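PDB 4DNX: sulfate adenylyltransferase from Allochromatium vinosum, which catalyses the reaction of sulfate with ATP to give adenosine 5'-phosphosulfate and diphosphate, the first step in converting sulfate to sulfite. Local coordinates for residues K3-V15 and M46-F58. Numbering follows the deposited sequence.
Sequences KPVGSDELRPRFV and MLGAGYFSPLDGF
Val-5 meets Pro-54 through its backbone, the carbonyl O lying 3.4 Å from the proline CD, while helix 274-287 packs on both side chains through Tyr-282. The same carbonyl accepts a hydrogen bond from a water that also donates to Ser-7 OG and is hydrogen-bonded to Ser-53 OG. Ser-7 OG in turn donates to Glu-9 O within its own segment. Leu-10 lays CD2 alongside Ser-53 CB at 3.8 Å. At Arg-11 the backbone N donates to Ser-53 OG (2.9 Å, 152° at the hydrogen), with OG anti to its own backbone N (chi1 177°), which turns the hydroxyl toward the first segment. Pro-12 then sets CB 3.4 Å from Gly-48 O, over the Schellman motif at Gly-50 that ends helix 38-48. The carbonyls of that last turn take the next two amides: Arg-13 N donates to Leu-47 O (3.0 Å), and Phe-14 N reaches Gly-48 O on an in-plane lone pair (3.1 Å). Bent at chi2 and chi3, the Arg-13 chain curls back so that Asp-56 CB sits 3.7 Å above the centre of one guanidinium face; NE also lies 3.1 Å from Asp-56 O, at an angle too poor for a hydrogen bond, and donates to Ile-161 O of strand 155-163, and a water joins NH1 to Arg-11 O. Were Arg-13 replaced by alanine, Ile-161 O and the water on Arg-11 O would probably each lose a partner, and Asp-56 CB the guanidinium face it packs on. Within the PUA-like region, then, the direct hydrogen bonds across the contact all start from backbone amides, so the join depends on main-chain geometry and one serine hydroxyl rather than on a salt bridge between the segments.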
ATOM      1  N   LYS A   3       0.339   0.236  23.070  1.00 16.97           N
ATOM      2  CA  LYS A   3       0.888   1.576  22.830  1.00 17.15           C
ATOM      3  C   LYS A   3       2.140   1.541  21.953  1.00 17.39           C
ATOM      4  O   LYS A   3       2.877   0.556  21.970  1.00 16.63           O
ATOM      5  CB  LYS A   3       1.148   2.306  24.169  1.00 20.17           C
ATOM      6  CG  LYS A   3       2.294   1.712  24.991  1.00 22.48           C
ATOM      7  CD  LYS A   3       2.535   2.487  26.307  1.00 24.74           C
ATOM      8  CE  LYS A   3       2.828   4.000  26.082  1.00 24.67           C
ATOM      9  NZ  LYS A   3       3.995   4.369  25.175  1.00 22.07           N
ATOM     10  N   PRO A   4       2.374   2.599  21.168  1.00 16.20           N
ATOM     11  CA  PRO A   4       3.644   2.712  20.450  1.00 15.62           C
ATOM     12  C   PRO A   4       4.783   2.811  21.472  1.00 16.13           C
ATOM     13  O   PRO A   4       4.564   3.141  22.656  1.00 16.61           O
ATOM     14  CB  PRO A   4       3.515   4.038  19.675  1.00 17.20           C
ATOM     15  CG  PRO A   4       1.998   4.332  19.644  1.00 18.22           C
ATOM     16  CD  PRO A   4       1.467   3.739  20.906  1.00 18.18           C
ATOM     17  N   VAL A   5       6.012   2.546  21.030  1.00 15.53           N
ATOM     18  CA  VAL A   5       7.103   2.599  21.981  1.00 16.31           C
ATOM     19  C   VAL A   5       7.483   4.050  22.258  1.00 17.62           C
ATOM     20  O   VAL A   5       7.781   4.759  21.335  1.00 16.44           O
ATOM     21  CB  VAL A   5       8.358   1.814  21.479  1.00 16.56           C
ATOM     22  CG1 VAL A   5       9.397   1.756  22.612  1.00 19.52           C
ATOM     23  CG2 VAL A   5       7.957   0.375  21.073  1.00 17.07           C
ATOM     24  N   GLY A   6       7.425   4.473  23.511  1.00 17.17           N
ATOM     25  CA  GLY A   6       7.918   5.842  23.879  1.00 21.04           C
ATOM     26  C   GLY A   6       7.026   7.035  23.583  1.00 21.87           C
ATOM     27  O   GLY A   6       7.459   8.175  23.781  1.00 26.10           O
ATOM     28  N   SER A   7       5.800   6.797  23.104  1.00 22.57           N
ATOM     29  CA  SER A   7       4.799   7.867  22.897  1.00 22.09           C
ATOM     30  C   SER A   7       3.395   7.296  22.805  1.00 21.95           C
ATOM     31  O   SER A   7       3.209   6.097  22.638  1.00 19.66           O
ATOM     32  CB  SER A   7       5.084   8.640  21.602  1.00 22.79           C
ATOM     33  OG  SER A   7       4.986   7.754  20.496  1.00 25.60           O
ATOM     34  N   ASP A   8       2.384   8.157  22.876  1.00 21.84           N
ATOM     35  CA  ASP A   8       1.016   7.647  22.805  1.00 22.40           C
ATOM     36  C   ASP A   8       0.524   7.402  21.375  1.00 19.90           C
ATOM     37  O   ASP A   8      -0.405   6.613  21.149  1.00 20.18           O
ATOM     38  CB  ASP A   8       0.062   8.604  23.523  1.00 25.55           C
ATOM     39  CG  ASP A   8       0.320   8.688  25.037  1.00 33.23           C
ATOM     40  OD1 ASP A   8       0.833   7.722  25.649  1.00 33.72           O
ATOM     41  OD2 ASP A   8      -0.049   9.725  25.628  1.00 34.07           O
ATOM     42  N   GLU A   9       1.145   8.083  20.417  1.00 20.14           N
ATOM     43  CA  GLU A   9       0.829   7.920  18.993  1.00 19.60           C
ATOM     44  C   GLU A   9       2.103   7.796  18.198  1.00 16.70           C
ATOM     45  O   GLU A   9       3.126   8.370  18.585  1.00 15.33           O
ATOM     46  CB  GLU A   9       0.068   9.147  18.492  1.00 24.07           C
ATOM     47  CG  GLU A   9      -1.265   9.298  19.222  1.00 35.58           C
ATOM     48  CD  GLU A   9      -2.363   9.809  18.328  1.00 48.04           C
ATOM     49  OE1 GLU A   9      -2.108  10.777  17.571  1.00 52.27           O
ATOM     50  OE2 GLU A   9      -3.479   9.241  18.393  1.00 59.73           O
ATOM     51  N   LEU A  10       2.042   7.059  17.087  1.00 14.58           N
ATOM     52  CA  LEU A  10       3.199   7.004  16.164  1.00 13.26           C
ATOM     53  C   LEU A  10       3.548   8.393  15.642  1.00 13.87           C
ATOM     54  O   LEU A  10       2.659   9.248  15.419  1.00 14.49           O
ATOM     55  CB  LEU A  10       2.932   6.095  14.970  1.00 12.37           C
ATOM     56  CG  LEU A  10       2.822   4.602  15.301  1.00 11.93           C
ATOM     57  CD1 LEU A  10       2.412   3.879  13.989  1.00 12.16           C
ATOM     58  CD2 LEU A  10       4.137   3.972  15.848  1.00 11.87           C
ATOM     59  N   ARG A  11       4.840   8.606  15.453  1.00 13.63           N
ATOM     60  CA  ARG A  11       5.381   9.892  14.961  1.00 14.41           C
ATOM     61  C   ARG A  11       6.255   9.664  13.709  1.00 14.02           C
ATOM     62  O   ARG A  11       7.487   9.920  13.737  1.00 14.27           O
ATOM     63  CB  ARG A  11       6.160  10.621  16.090  1.00 17.45           C
ATOM     64  CG  ARG A  11       5.328  10.876  17.332  1.00 21.05           C
ATOM     65  CD  ARG A  11       5.895  11.995  18.209  1.00 29.78           C
ATOM     66  NE  ARG A  11       5.106  12.109  19.441  1.00 34.55           N
ATOM     67  CZ  ARG A  11       5.619  12.223  20.669  1.00 39.56           C
ATOM     68  NH1 ARG A  11       6.937  12.225  20.857  1.00 36.97           N
ATOM     69  NH2 ARG A  11       4.804  12.325  21.718  1.00 41.31           N
ATOM     70  N   PRO A  12       5.638   9.218  12.600  1.00 12.88           N
ATOM     71  CA  PRO A  12       6.389   8.889  11.386  1.00 11.74           C
ATOM     72  C   PRO A  12       7.013  10.155  10.766  1.00 11.44           C
ATOM     73  O   PRO A  12       6.540  11.283  11.010  1.00 11.93           O
ATOM     74  CB  PRO A  12       5.307   8.341  10.433  1.00 11.48           C
ATOM     75  CG  PRO A  12       3.983   9.065  10.886  1.00 12.99           C
ATOM     76  CD  PRO A  12       4.172   9.046  12.416  1.00 13.11           C
ATOM     77  N   ARG A  13       8.062   9.950   9.967  1.00 10.55           N
ATOM     78  CA  ARG A  13       8.795  11.073   9.379  1.00 10.63           C
ATOM     79  C   ARG A  13       8.424  11.313   7.904  1.00 10.86           C
ATOM     80  O   ARG A  13       8.893  12.267   7.272  1.00 10.37           O
ATOM     81  CB  ARG A  13      10.324  10.867   9.542  1.00  9.83           C
ATOM     82  CG  ARG A  13      10.764  10.681  11.029  1.00 11.63           C
ATOM     83  CD  ARG A  13      10.337  11.865  11.906  1.00 12.83           C
ATOM     84  NE  ARG A  13      11.005  13.093  11.531  1.00 14.44           N
ATOM     85  CZ  ARG A  13      10.835  14.264  12.144  1.00 16.16           C
ATOM     86  NH1 ARG A  13      10.006  14.357  13.200  1.00 17.02           N
ATOM     87  NH2 ARG A  13      11.488  15.349  11.706  1.00 16.16           N
ATOM     88  N   PHE A  14       7.535  10.486   7.371  1.00 10.16           N
ATOM     89  CA  PHE A  14       7.019  10.719   5.996  1.00 10.71           C
ATOM     90  C   PHE A  14       6.175  11.979   5.926  1.00 11.48           C
ATOM     91  O   PHE A  14       5.407  12.289   6.856  1.00 12.70           O
ATOM     92  CB  PHE A  14       6.193   9.511   5.483  1.00 10.42           C
ATOM     93  CG  PHE A  14       5.598   9.728   4.131  1.00 10.99           C
ATOM     94  CD1 PHE A  14       6.399   9.695   2.967  1.00 11.05           C
ATOM     95  CD2 PHE A  14       4.227   9.933   4.004  1.00 11.19           C
ATOM     96  CE1 PHE A  14       5.810   9.919   1.711  1.00 11.85           C
ATOM     97  CE2 PHE A  14       3.617  10.164   2.773  1.00 12.14           C
ATOM     98  CZ  PHE A  14       4.398  10.152   1.608  1.00 12.62           C
ATOM     99  N   VAL A  15       6.342  12.719   4.817  1.00 11.03           N
ATOM    100  CA  VAL A  15       5.548  13.964   4.647  1.00 11.51           C
ATOM    101  C   VAL A  15       4.163  13.590   4.064  1.00 12.22           C
ATOM    102  O   VAL A  15       3.918  13.628   2.839  1.00 11.65           O
ATOM    103  CB  VAL A  15       6.271  14.967   3.761  1.00 12.23           C
ATOM    104  CG1 VAL A  15       5.471  16.317   3.696  1.00 12.86           C
ATOM    105  CG2 VAL A  15       7.659  15.198   4.341  1.00 12.09           C
ATOM    106  N   MET A  46      12.528   3.315   7.327  1.00  9.35           N
ATOM    107  CA  MET A  46      11.905   2.815   8.584  1.00  8.99           C
ATOM    108  C   MET A  46      11.428   4.026   9.421  1.00  8.95           C
ATOM    109  O   MET A  46      10.332   3.997  10.007  1.00 11.80           O
ATOM    110  CB  MET A  46      12.853   1.909   9.405  1.00  9.19           C
ATOM    111  CG  MET A  46      13.197   0.579   8.682  1.00  9.00           C
ATOM    112  SD  MET A  46      11.738  -0.533   8.678  1.00 11.60           S
ATOM    113  CE  MET A  46      11.880  -1.224  10.276  1.00 11.16           C
ATOM    114  N   LEU A  47      12.241   5.075   9.473  1.00  8.73           N
ATOM    115  CA  LEU A  47      11.793   6.305  10.157  1.00  9.00           C
ATOM    116  C   LEU A  47      10.559   6.932   9.470  1.00  9.60           C
ATOM    117  O   LEU A  47       9.600   7.394  10.149  1.00  8.94           O
ATOM    118  CB  LEU A  47      12.959   7.330  10.133  1.00 10.00           C
ATOM    119  CG  LEU A  47      14.034   7.043  11.216  1.00 10.92           C
ATOM    120  CD1 LEU A  47      15.299   7.830  10.818  1.00 12.88           C
ATOM    121  CD2 LEU A  47      13.512   7.446  12.590  1.00 12.13           C
ATOM    122  N   GLY A  48      10.589   7.021   8.144  1.00  9.41           N
ATOM    123  CA  GLY A  48       9.464   7.563   7.350  1.00  9.78           C
ATOM    124  C   GLY A  48       8.169   6.802   7.599  1.00  9.43           C
ATOM    125  O   GLY A  48       7.113   7.403   7.665  1.00 10.50           O
ATOM    126  N   ALA A  49       8.299   5.484   7.769  1.00 10.00           N
ATOM    127  CA  ALA A  49       7.123   4.566   7.803  1.00 10.35           C
ATOM    128  C   ALA A  49       6.625   4.354   9.228  1.00 11.51           C
ATOM    129  O   ALA A  49       5.644   3.621   9.438  1.00 13.13           O
ATOM    130  CB  ALA A  49       7.526   3.229   7.180  1.00 12.14           C
ATOM    131  N   GLY A  50       7.255   5.007  10.211  1.00 11.00           N
ATOM    132  CA  GLY A  50       6.791   4.937  11.618  1.00 10.56           C
ATOM    133  C   GLY A  50       7.316   3.734  12.413  1.00 10.53           C
ATOM    134  O   GLY A  50       7.039   3.595  13.620  1.00 10.61           O
ATOM    135  N   TYR A  51       8.078   2.855  11.770  1.00  9.73           N
ATOM    136  CA  TYR A  51       8.622   1.702  12.476  1.00  9.53           C
ATOM    137  C   TYR A  51       9.610   2.102  13.598  1.00  9.54           C
ATOM    138  O   TYR A  51       9.721   1.402  14.619  1.00  9.96           O
ATOM    139  CB  TYR A  51       9.313   0.776  11.493  1.00  8.85           C
ATOM    140  CG  TYR A  51       8.340  -0.012  10.622  1.00  8.69           C
ATOM    141  CD1 TYR A  51       7.543  -1.026  11.184  1.00 10.02           C
ATOM    142  CD2 TYR A  51       8.234   0.244   9.240  1.00  9.08           C
ATOM    143  CE1 TYR A  51       6.645  -1.759  10.390  1.00  9.84           C
ATOM    144  CE2 TYR A  51       7.371  -0.459   8.415  1.00  9.48           C
ATOM    145  CZ  TYR A  51       6.569  -1.485   9.007  1.00  9.74           C
ATOM    146  OH  TYR A  51       5.729  -2.204   8.202  1.00 11.36           O
ATOM    147  N   PHE A  52      10.357   3.204  13.404  1.00 10.18           N
ATOM    148  CA  PHE A  52      11.335   3.638  14.407  1.00 10.45           C
ATOM    149  C   PHE A  52      10.831   4.844  15.201  1.00 10.86           C
ATOM    150  O   PHE A  52      11.594   5.618  15.793  1.00 12.10           O
ATOM    151  CB  PHE A  52      12.695   3.932  13.745  1.00 10.45           C
ATOM    152  CG  PHE A  52      13.422   2.711  13.215  1.00 10.49           C
ATOM    153  CD1 PHE A  52      13.003   1.385  13.471  1.00 10.81           C
ATOM    154  CD2 PHE A  52      14.523   2.907  12.412  1.00 10.42           C
ATOM    155  CE1 PHE A  52      13.725   0.295  12.970  1.00 10.89           C
ATOM    156  CE2 PHE A  52      15.265   1.804  11.878  1.00 11.29           C
ATOM    157  CZ  PHE A  52      14.867   0.530  12.136  1.00 11.31           C
ATOM    158  N   SER A  53       9.505   4.960  15.286  1.00 11.78           N
ATOM    159  CA  SER A  53       8.935   6.010  16.117  1.00 11.55           C
ATOM    160  C   SER A  53       9.272   5.888  17.615  1.00 13.13           C
ATOM    161  O   SER A  53       9.440   4.744  18.094  1.00 12.96           O
ATOM    162  CB  SER A  53       7.383   5.935  16.017  1.00 12.96           C
ATOM    163  OG  SER A  53       6.746   6.907  16.868  1.00 12.59           O
ATOM    164  N   PRO A  54       9.824   6.969  18.153  1.00 13.82           N
ATOM    165  CA  PRO A  54       9.340   8.329  17.928  1.00 13.46           C
ATOM    166  C   PRO A  54      10.595   9.105  17.491  1.00 14.08           C
ATOM    167  O   PRO A  54      10.634  10.349  17.610  1.00 14.37           O
ATOM    168  CB  PRO A  54       8.873   8.801  19.314  1.00 14.74           C
ATOM    169  CG  PRO A  54       9.800   8.126  20.241  1.00 15.17           C
ATOM    170  CD  PRO A  54      10.017   6.746  19.617  1.00 13.24           C
ATOM    171  N   LEU A  55      11.629   8.409  17.010  1.00 12.82           N
ATOM    172  CA  LEU A  55      12.880   9.114  16.680  1.00 13.49           C
ATOM    173  C   LEU A  55      12.723  10.036  15.470  1.00 14.01           C
ATOM    174  O   LEU A  55      11.949   9.765  14.540  1.00 13.10           O
ATOM    175  CB  LEU A  55      14.019   8.107  16.428  1.00 15.46           C
ATOM    176  CG  LEU A  55      14.741   7.581  17.684  1.00 19.82           C
ATOM    177  CD1 LEU A  55      13.812   6.917  18.649  1.00 22.42           C
ATOM    178  CD2 LEU A  55      15.800   6.571  17.258  1.00 20.51           C
ATOM    179  N   ASP A  56      13.484  11.139  15.476  1.00 14.61           N
ATOM    180  CA  ASP A  56      13.297  12.156  14.405  1.00 16.60           C
ATOM    181  C   ASP A  56      14.252  12.116  13.236  1.00 15.12           C
ATOM    182  O   ASP A  56      14.001  12.769  12.224  1.00 14.50           O
ATOM    183  CB  ASP A  56      13.230  13.593  14.975  1.00 21.00           C
ATOM    184  CG  ASP A  56      14.527  14.073  15.539  1.00 29.53           C
ATOM    185  OD1 ASP A  56      15.610  13.486  15.245  1.00 31.73           O
ATOM    186  OD2 ASP A  56      14.476  15.091  16.276  1.00 31.91           O
ATOM    187  N   GLY A  57      15.307  11.318  13.346  1.00 14.40           N
ATOM    188  CA  GLY A  57      16.323  11.295  12.304  1.00 14.77           C
ATOM    189  C   GLY A  57      17.585  10.594  12.740  1.00 14.68           C
ATOM    190  O   GLY A  57      17.550   9.678  13.548  1.00 15.67           O
ATOM    191  N   PHE A  58      18.722  11.042  12.208  1.00 13.50           N
ATOM    192  CA  PHE A  58      19.982  10.326  12.421  1.00 14.08           C
ATOM    193  C   PHE A  58      20.666  10.833  13.669  1.00 14.20           C
ATOM    194  O   PHE A  58      20.605  12.020  13.969  1.00 14.49           O
ATOM    195  CB  PHE A  58      20.892  10.478  11.204  1.00 13.50           C
ATOM    196  CG  PHE A  58      20.390   9.740   9.972  1.00 14.25           C
ATOM    197  CD1 PHE A  58      20.528   8.344   9.867  1.00 13.25           C
ATOM    198  CD2 PHE A  58      19.779  10.428   8.931  1.00 14.19           C
ATOM    199  CE1 PHE A  58      20.069   7.670   8.734  1.00 14.34           C
ATOM    200  CE2 PHE A  58      19.318   9.769   7.786  1.00 14.51           C
ATOM    201  CZ  PHE A  58      19.455   8.372   7.681  1.00 13.47           C
TER
HETATM  202  O   HOH W   1       6.399   5.778  19.104  1.00 20.62           O
HETATM  203  O   HOH W   2       9.670   8.336  14.049  1.00 16.58           O
HETATM  204  O   HOH W   3       9.146  12.042  14.971  1.00 24.71           O